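Local coordinates for protein 3',5'-cyclic-nucleotide phosphodiesterase 1 (PDB 4OJV) that belongs to the class-II cyclic-nucleotide phosphodiesterases, a metallo-hydrolase-type family, and holds a pair of zinc ions, at residues 35-47 with 132-144. Numbering follows the deposited sequence.
Sequences LIAVDGGAGMYQL and DHISGLVVNSPSI. With ZN (zinc ion), chain E.
G40 and I134 bring the backbones together, their CA atoms 4.3 Å apart, where the loop after strand 35-38 meets the start of helix 135-140. G40 O takes a nearly straight bond from L137 N at 2.9 Å and a weak one from G136 N. The loop carbonyl thus occupies the amino end of the helix. In return G40 N gives a weak bond to H133 O. G136 CA packs against G41 O, 2.9 Å away, in a CH-O contact.

The side chain of D39 reaches the H133 ring at its edge. H133 ND1 donates to D39 OD2 at 2.8 Å, nearly in the ring plane. The N-H meets OD2 from above the carboxylate plane, which stands 76° from the ring. OD2 also accepts from Q21, and OD1 from T127. The H133 ring is gripped at both nitrogens, since H133 NE2 binds zinc at 2.1 Å, which should fix its rotation.

Further along, N140 OD1 accepts from M44 N at 2.9 Å, the donor above the amide plane. N140 ND2 donates hydrogen bonds to P15 O and E17 OE2 of the second subunit. The M44 side chain runs alongside that of N140, pointing the opposite way, M44 CG to N140 CG at 3.6 Å. With chi2 extended (-177°), M44 SD lies beside the N140 amide and S143 CB.

D132 OD2 binds the same zinc; D244, H326 and a water are among its other ligands. D39 is a second-shell carboxylate behind H133 of the HxHxDH motif (H128, H130, D132, H133), in the two-zinc site of a metallo-beta-lactamase fold.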
ATOM      1  N   LEU A  35     -10.160   9.540 -16.731  1.00 12.10           N
ATOM      2  CA  LEU A  35     -10.338   8.181 -16.249  1.00 11.56           C
ATOM      3  C   LEU A  35     -11.159   8.198 -14.966  1.00 11.07           C
ATOM      4  O   LEU A  35     -11.057   9.148 -14.175  1.00 13.46           O
ATOM      5  CB  LEU A  35      -8.977   7.547 -15.939  1.00 11.82           C
ATOM      6  CG  LEU A  35      -8.004   7.390 -17.105  1.00 12.63           C
ATOM      7  CD1 LEU A  35      -6.602   7.042 -16.624  1.00 14.16           C
ATOM      8  CD2 LEU A  35      -8.521   6.346 -18.087  1.00 14.22           C
ATOM      9  N   ILE A  36     -11.961   7.153 -14.761  1.00 10.74           N
ATOM     10  CA  ILE A  36     -12.662   6.912 -13.503  1.00 11.63           C
ATOM     11  C   ILE A  36     -11.945   5.791 -12.759  1.00 10.04           C
ATOM     12  O   ILE A  36     -11.508   4.825 -13.381  1.00 10.66           O
ATOM     13  CB  ILE A  36     -14.139   6.483 -13.748  1.00 14.44           C
ATOM     14  CG1 ILE A  36     -14.992   7.691 -14.169  1.00 15.88           C
ATOM     15  CG2 ILE A  36     -14.709   5.744 -12.535  1.00 15.09           C
ATOM     16  CD1 ILE A  36     -16.378   7.301 -14.627  1.00 18.14           C
ATOM     17  N   ALA A  37     -11.831   5.897 -11.438  1.00  9.58           N
ATOM     18  CA  ALA A  37     -11.381   4.779 -10.611  1.00  9.29           C
ATOM     19  C   ALA A  37     -12.542   4.254  -9.773  1.00  9.50           C
ATOM     20  O   ALA A  37     -13.304   5.038  -9.194  1.00 11.08           O
ATOM     21  CB  ALA A  37     -10.237   5.212  -9.706  1.00 10.33           C
ATOM     22  N   VAL A  38     -12.683   2.931  -9.703  1.00  8.96           N
ATOM     23  CA  VAL A  38     -13.529   2.307  -8.700  1.00  8.70           C
ATOM     24  C   VAL A  38     -12.613   1.744  -7.642  1.00  9.02           C
ATOM     25  O   VAL A  38     -11.750   0.904  -7.922  1.00  9.20           O
ATOM     26  CB  VAL A  38     -14.463   1.221  -9.265  1.00  9.89           C
ATOM     27  CG1 VAL A  38     -15.390   0.725  -8.160  1.00 11.52           C
ATOM     28  CG2 VAL A  38     -15.260   1.759 -10.445  1.00 12.13           C
ATOM     29  N   ASP A  39     -12.824   2.225  -6.419  1.00  8.76           N
ATOM     30  CA  ASP A  39     -11.920   1.987  -5.309  1.00  8.98           C
ATOM     31  C   ASP A  39     -10.536   2.595  -5.522  1.00  8.54           C
ATOM     32  O   ASP A  39     -10.256   3.218  -6.559  1.00 10.06           O
ATOM     33  CB  ASP A  39     -11.934   0.529  -4.844  1.00  9.16           C
ATOM     34  CG  ASP A  39     -13.119   0.244  -3.936  1.00  8.92           C
ATOM     35  OD1 ASP A  39     -13.640   1.229  -3.346  1.00 10.02           O
ATOM     36  OD2 ASP A  39     -13.512  -0.930  -3.795  1.00  9.88           O
ATOM     37  N   GLY A  40      -9.684   2.438  -4.523  1.00  9.19           N
ATOM     38  CA  GLY A  40      -8.493   3.255  -4.413  1.00 10.40           C
ATOM     39  C   GLY A  40      -7.370   2.548  -3.701  1.00  8.94           C
ATOM     40  O   GLY A  40      -6.573   3.185  -3.010  1.00  9.53           O
ATOM     41  N   GLY A  41      -7.272   1.235  -3.898  1.00  9.29           N
ATOM     42  CA  GLY A  41      -6.096   0.475  -3.460  1.00 10.90           C
ATOM     43  C   GLY A  41      -4.936   0.781  -4.423  1.00 12.81           C
ATOM     44  O   GLY A  41      -4.383   1.889  -4.399  1.00 17.44           O
ATOM     45  N   ALA A  42      -4.541  -0.173  -5.264  1.00 14.88           N
ATOM     46  CA  ALA A  42      -3.470   0.058  -6.250  1.00 16.57           C
ATOM     47  C   ALA A  42      -3.719   1.282  -7.139  1.00 17.63           C
ATOM     48  O   ALA A  42      -4.809   1.416  -7.678  1.00 18.30           O
ATOM     49  CB  ALA A  42      -3.300  -1.180  -7.102  1.00 18.24           C
ATOM     50  N   GLY A  43      -2.696   2.132  -7.329  1.00 13.95           N
ATOM     51  CA  GLY A  43      -2.824   3.408  -8.061  1.00 13.63           C
ATOM     52  C   GLY A  43      -1.601   3.772  -8.913  1.00 11.54           C
ATOM     53  O   GLY A  43      -1.231   3.015  -9.821  1.00 12.06           O
ATOM     54  N   MET A  44      -0.950   4.904  -8.613  1.00 10.40           N
ATOM     55  CA  MET A  44       0.216   5.368  -9.389  1.00 10.89           C
ATOM     56  C   MET A  44       1.284   4.312  -9.571  1.00 10.76           C
ATOM     57  O   MET A  44       1.856   4.191 -10.656  1.00 11.93           O
ATOM     58  CB  MET A  44       0.885   6.568  -8.713  1.00 12.87           C
ATOM     59  CG  MET A  44       0.135   7.871  -8.822  1.00 14.37           C
ATOM     60  SD  MET A  44       1.083   9.197  -8.059  1.00 15.10           S
ATOM     61  CE  MET A  44       2.142   9.729  -9.385  1.00 16.67           C
ATOM     62  N   TYR A  45       1.604   3.596  -8.498  1.00 11.53           N
ATOM     63  CA  TYR A  45       2.669   2.606  -8.552  1.00 12.91           C
ATOM     64  C   TYR A  45       2.367   1.575  -9.631  1.00 12.20           C
ATOM     65  O   TYR A  45       3.247   1.175 -10.407  1.00 13.15           O
ATOM     66  CB  TYR A  45       2.848   1.949  -7.177  1.00 14.80           C
ATOM     67  CG  TYR A  45       4.096   1.120  -7.027  1.00 17.60           C
ATOM     68  CD1 TYR A  45       4.180  -0.145  -7.604  1.00 16.93           C
ATOM     69  CD2 TYR A  45       5.187   1.587  -6.294  1.00 20.76           C
ATOM     70  CE1 TYR A  45       5.320  -0.928  -7.463  1.00 20.11           C
ATOM     71  CE2 TYR A  45       6.327   0.814  -6.146  1.00 22.50           C
ATOM     72  CZ  TYR A  45       6.388  -0.438  -6.732  1.00 22.02           C
ATOM     73  OH  TYR A  45       7.518  -1.209  -6.584  1.00 26.15           O
ATOM     74  N   GLN A  46       1.112   1.146  -9.688  1.00 11.83           N
ATOM     75  CA  GLN A  46       0.734   0.124 -10.639  1.00 12.10           C
ATOM     76  C   GLN A  46       0.649   0.655 -12.069  1.00 12.55           C
ATOM     77  O   GLN A  46       1.049  -0.037 -13.013  1.00 14.12           O
ATOM     78  CB  GLN A  46      -0.576  -0.545 -10.212  1.00 14.31           C
ATOM     79  CG  GLN A  46      -0.963  -1.783 -11.026  1.00 18.80           C
ATOM     80  CD  GLN A  46       0.164  -2.789 -11.258  1.00 23.70           C
ATOM     81  OE1 GLN A  46       0.955  -3.094 -10.364  1.00 21.97           O
ATOM     82  NE2 GLN A  46       0.233  -3.313 -12.477  1.00 26.18           N
ATOM     83  N   LEU A  47       0.168   1.883 -12.236  1.00 12.06           N
ATOM     84  CA  LEU A  47       0.211   2.531 -13.543  1.00 12.55           C
ATOM     85  C   LEU A  47       1.639   2.578 -14.072  1.00 12.96           C
ATOM     86  O   LEU A  47       1.886   2.272 -15.244  1.00 14.47           O
ATOM     87  CB  LEU A  47      -0.383   3.933 -13.476  1.00 13.23           C
ATOM     88  CG  LEU A  47      -1.901   3.969 -13.297  1.00 13.28           C
ATOM     89  CD1 LEU A  47      -2.366   5.361 -12.910  1.00 15.23           C
ATOM     90  CD2 LEU A  47      -2.628   3.488 -14.547  1.00 15.28           C
ATOM     91  N   ASP A 132      -7.528  -1.159   2.642  1.00  9.57           N
ATOM     92  CA  ASP A 132      -7.118  -1.776   1.373  1.00  9.94           C
ATOM     93  C   ASP A 132      -7.838  -1.198   0.156  1.00 10.20           C
ATOM     94  O   ASP A 132      -7.389  -1.401  -0.972  1.00 11.30           O
ATOM     95  CB  ASP A 132      -7.215  -3.329   1.383  1.00 11.22           C
ATOM     96  CG  ASP A 132      -8.640  -3.855   1.698  1.00 10.57           C
ATOM     97  OD1 ASP A 132      -9.212  -3.332   2.685  1.00 11.10           O
ATOM     98  OD2 ASP A 132      -9.232  -4.775   1.004  1.00 11.40           O
ATOM     99  N   HIS A 133      -8.927  -0.458   0.369  1.00  9.21           N
ATOM    100  CA  HIS A 133      -9.682   0.142  -0.731  1.00  9.01           C
ATOM    101  C   HIS A 133      -9.400   1.605  -0.894  1.00  8.31           C
ATOM    102  O   HIS A 133      -9.948   2.229  -1.801  1.00  9.12           O
ATOM    103  CB  HIS A 133     -11.185  -0.127  -0.579  1.00  9.38           C
ATOM    104  CG  HIS A 133     -11.508  -1.592  -0.635  1.00  9.21           C
ATOM    105  ND1 HIS A 133     -12.105  -2.203  -1.695  1.00 10.10           N
ATOM    106  CD2 HIS A 133     -11.208  -2.589   0.266  1.00  9.92           C
ATOM    107  CE1 HIS A 133     -12.180  -3.520  -1.451  1.00  9.98           C
ATOM    108  NE2 HIS A 133     -11.617  -3.757  -0.264  1.00 10.72           N
ATOM    109  N   ILE A 134      -8.509   2.153  -0.065  1.00  8.86           N
ATOM    110  CA  ILE A 134      -8.219   3.591  -0.118  1.00  9.35           C
ATOM    111  C   ILE A 134      -6.739   3.957  -0.017  1.00  8.90           C
ATOM    112  O   ILE A 134      -6.400   5.120  -0.142  1.00 10.00           O
ATOM    113  CB  ILE A 134      -8.998   4.401   0.950  1.00  9.78           C
ATOM    114  CG1 ILE A 134      -8.569   3.953   2.356  1.00 11.42           C
ATOM    115  CG2 ILE A 134     -10.495   4.276   0.709  1.00 10.70           C
ATOM    116  CD1 ILE A 134      -9.017   4.869   3.475  1.00 12.80           C
ATOM    117  N   SER A 135      -5.861   2.983   0.208  1.00  9.48           N
ATOM    118  CA  SER A 135      -4.457   3.287   0.493  1.00 10.28           C
ATOM    119  C   SER A 135      -3.746   4.026  -0.649  1.00 10.00           C
ATOM    120  O   SER A 135      -2.976   4.961  -0.393  1.00 10.88           O
ATOM    121  CB  SER A 135      -3.707   2.014   0.870  1.00 11.93           C
ATOM    122  OG  SER A 135      -3.815   1.049  -0.143  1.00 13.60           O
ATOM    123  N   GLY A 136      -3.999   3.622  -1.896  1.00 10.04           N
ATOM    124  CA  GLY A 136      -3.411   4.304  -3.044  1.00 10.40           C
ATOM    125  C   GLY A 136      -4.006   5.680  -3.268  1.00  9.58           C
ATOM    126  O   GLY A 136      -3.282   6.645  -3.495  1.00 10.27           O
ATOM    127  N   LEU A 137      -5.330   5.780  -3.192  1.00  9.94           N
ATOM    128  CA  LEU A 137      -5.989   7.071  -3.253  1.00 10.48           C
ATOM    129  C   LEU A 137      -5.316   8.053  -2.288  1.00 10.35           C
ATOM    130  O   LEU A 137      -5.003   9.190  -2.650  1.00 10.92           O
ATOM    131  CB  LEU A 137      -7.472   6.905  -2.888  1.00 11.81           C
ATOM    132  CG  LEU A 137      -8.244   8.152  -2.448  1.00 11.95           C
ATOM    133  CD1 LEU A 137      -8.385   9.180  -3.561  1.00 13.75           C
ATOM    134  CD2 LEU A 137      -9.606   7.762  -1.888  1.00 13.82           C
ATOM    135  N   VAL A 138      -5.115   7.610  -1.049  1.00  9.60           N
ATOM    136  CA  VAL A 138      -4.564   8.491  -0.037  1.00  9.82           C
ATOM    137  C   VAL A 138      -3.098   8.833  -0.310  1.00  9.80           C
ATOM    138  O   VAL A 138      -2.733  10.007  -0.394  1.00  9.92           O
ATOM    139  CB  VAL A 138      -4.750   7.880   1.365  1.00 10.27           C
ATOM    140  CG1 VAL A 138      -4.003   8.696   2.410  1.00 11.32           C
ATOM    141  CG2 VAL A 138      -6.232   7.789   1.715  1.00 11.46           C
ATOM    142  N   VAL A 139      -2.256   7.821  -0.443  1.00  9.46           N
ATOM    143  CA  VAL A 139      -0.828   8.112  -0.584  1.00  9.38           C
ATOM    144  C   VAL A 139      -0.540   8.864  -1.893  1.00  9.64           C
ATOM    145  O   VAL A 139       0.341   9.727  -1.932  1.00 10.55           O
ATOM    146  CB  VAL A 139       0.023   6.848  -0.401  1.00 10.08           C
ATOM    147  CG1 VAL A 139       1.500   7.160  -0.607  1.00 11.64           C
ATOM    148  CG2 VAL A 139      -0.209   6.257   0.992  1.00 11.11           C
ATOM    149  N   ASN A 140      -1.310   8.577  -2.951  1.00  9.19           N
ATOM    150  CA  ASN A 140      -1.115   9.249  -4.241  1.00  9.57           C
ATOM    151  C   ASN A 140      -1.595  10.706  -4.222  1.00  9.57           C
ATOM    152  O   ASN A 140      -1.187  11.491  -5.075  1.00 10.86           O
ATOM    153  CB  ASN A 140      -1.887   8.572  -5.392  1.00  9.63           C
ATOM    154  CG  ASN A 140      -1.460   7.146  -5.723  1.00  9.27           C
ATOM    155  OD1 ASN A 140      -2.183   6.487  -6.470  1.00  9.89           O
ATOM    156  ND2 ASN A 140      -0.322   6.677  -5.240  1.00  9.67           N
ATOM    157  N   SER A 141      -2.476  11.059  -3.290  1.00 10.03           N
ATOM    158  CA  SER A 141      -3.190  12.338  -3.362  1.00 11.05           C
ATOM    159  C   SER A 141      -2.332  13.618  -3.430  1.00 10.93           C
ATOM    160  O   SER A 141      -2.736  14.571  -4.087  1.00 12.02           O
ATOM    161  CB  SER A 141      -4.278  12.429  -2.282  1.00 11.11           C
ATOM    162  OG  SER A 141      -3.728  12.428  -0.972  1.00 11.70           O
ATOM    163  N   PRO A 142      -1.143  13.651  -2.794  1.00 11.43           N
ATOM    164  CA  PRO A 142      -0.360  14.897  -2.904  1.00 12.85           C
ATOM    165  C   PRO A 142       0.108  15.216  -4.327  1.00 12.80           C
ATOM    166  O   PRO A 142       0.482  16.355  -4.603  1.00 13.56           O
ATOM    167  CB  PRO A 142       0.822  14.658  -1.956  1.00 12.86           C
ATOM    168  CG  PRO A 142       0.299  13.659  -0.968  1.00 12.54           C
ATOM    169  CD  PRO A 142      -0.566  12.751  -1.783  1.00 11.70           C
ATOM    170  N   SER A 143       0.040  14.240  -5.234  1.00 12.05           N
ATOM    171  CA  SER A 143       0.355  14.503  -6.649  1.00 12.11           C
ATOM    172  C   SER A 143      -0.518  15.612  -7.229  1.00 12.52           C
ATOM    173  O   SER A 143      -0.114  16.274  -8.184  1.00 13.81           O
ATOM    174  CB  SER A 143       0.197  13.235  -7.498  1.00 12.29           C
ATOM    175  OG  SER A 143      -1.160  12.817  -7.563  1.00 15.48           O
ATOM    176  N   ILE A 144      -1.702  15.820  -6.661  1.00 12.47           N
ATOM    177  CA  ILE A 144      -2.619  16.842  -7.153  1.00 14.57           C
ATOM    178  C   ILE A 144      -2.001  18.250  -7.061  1.00 14.94           C
ATOM    179  O   ILE A 144      -2.416  19.145  -7.788  1.00 18.31           O
ATOM    180  CB  ILE A 144      -3.975  16.774  -6.410  1.00 16.17           C
ATOM    181  CG1 ILE A 144      -4.669  15.436  -6.665  1.00 17.48           C
ATOM    182  CG2 ILE A 144      -4.898  17.892  -6.850  1.00 21.08           C
ATOM    183  CD1 ILE A 144      -5.640  15.003  -5.579  1.00 21.53           C
TER
HETATM  184 ZN    ZN E 404     -11.248  -5.489   0.921  1.00 12.85          ZN
HETATM  185  O   HOH W   1      -1.918   0.777  -2.184  1.00 27.70           O
HETATM  186  O   HOH W   2     -11.603  -4.575   2.682  1.00 13.33           O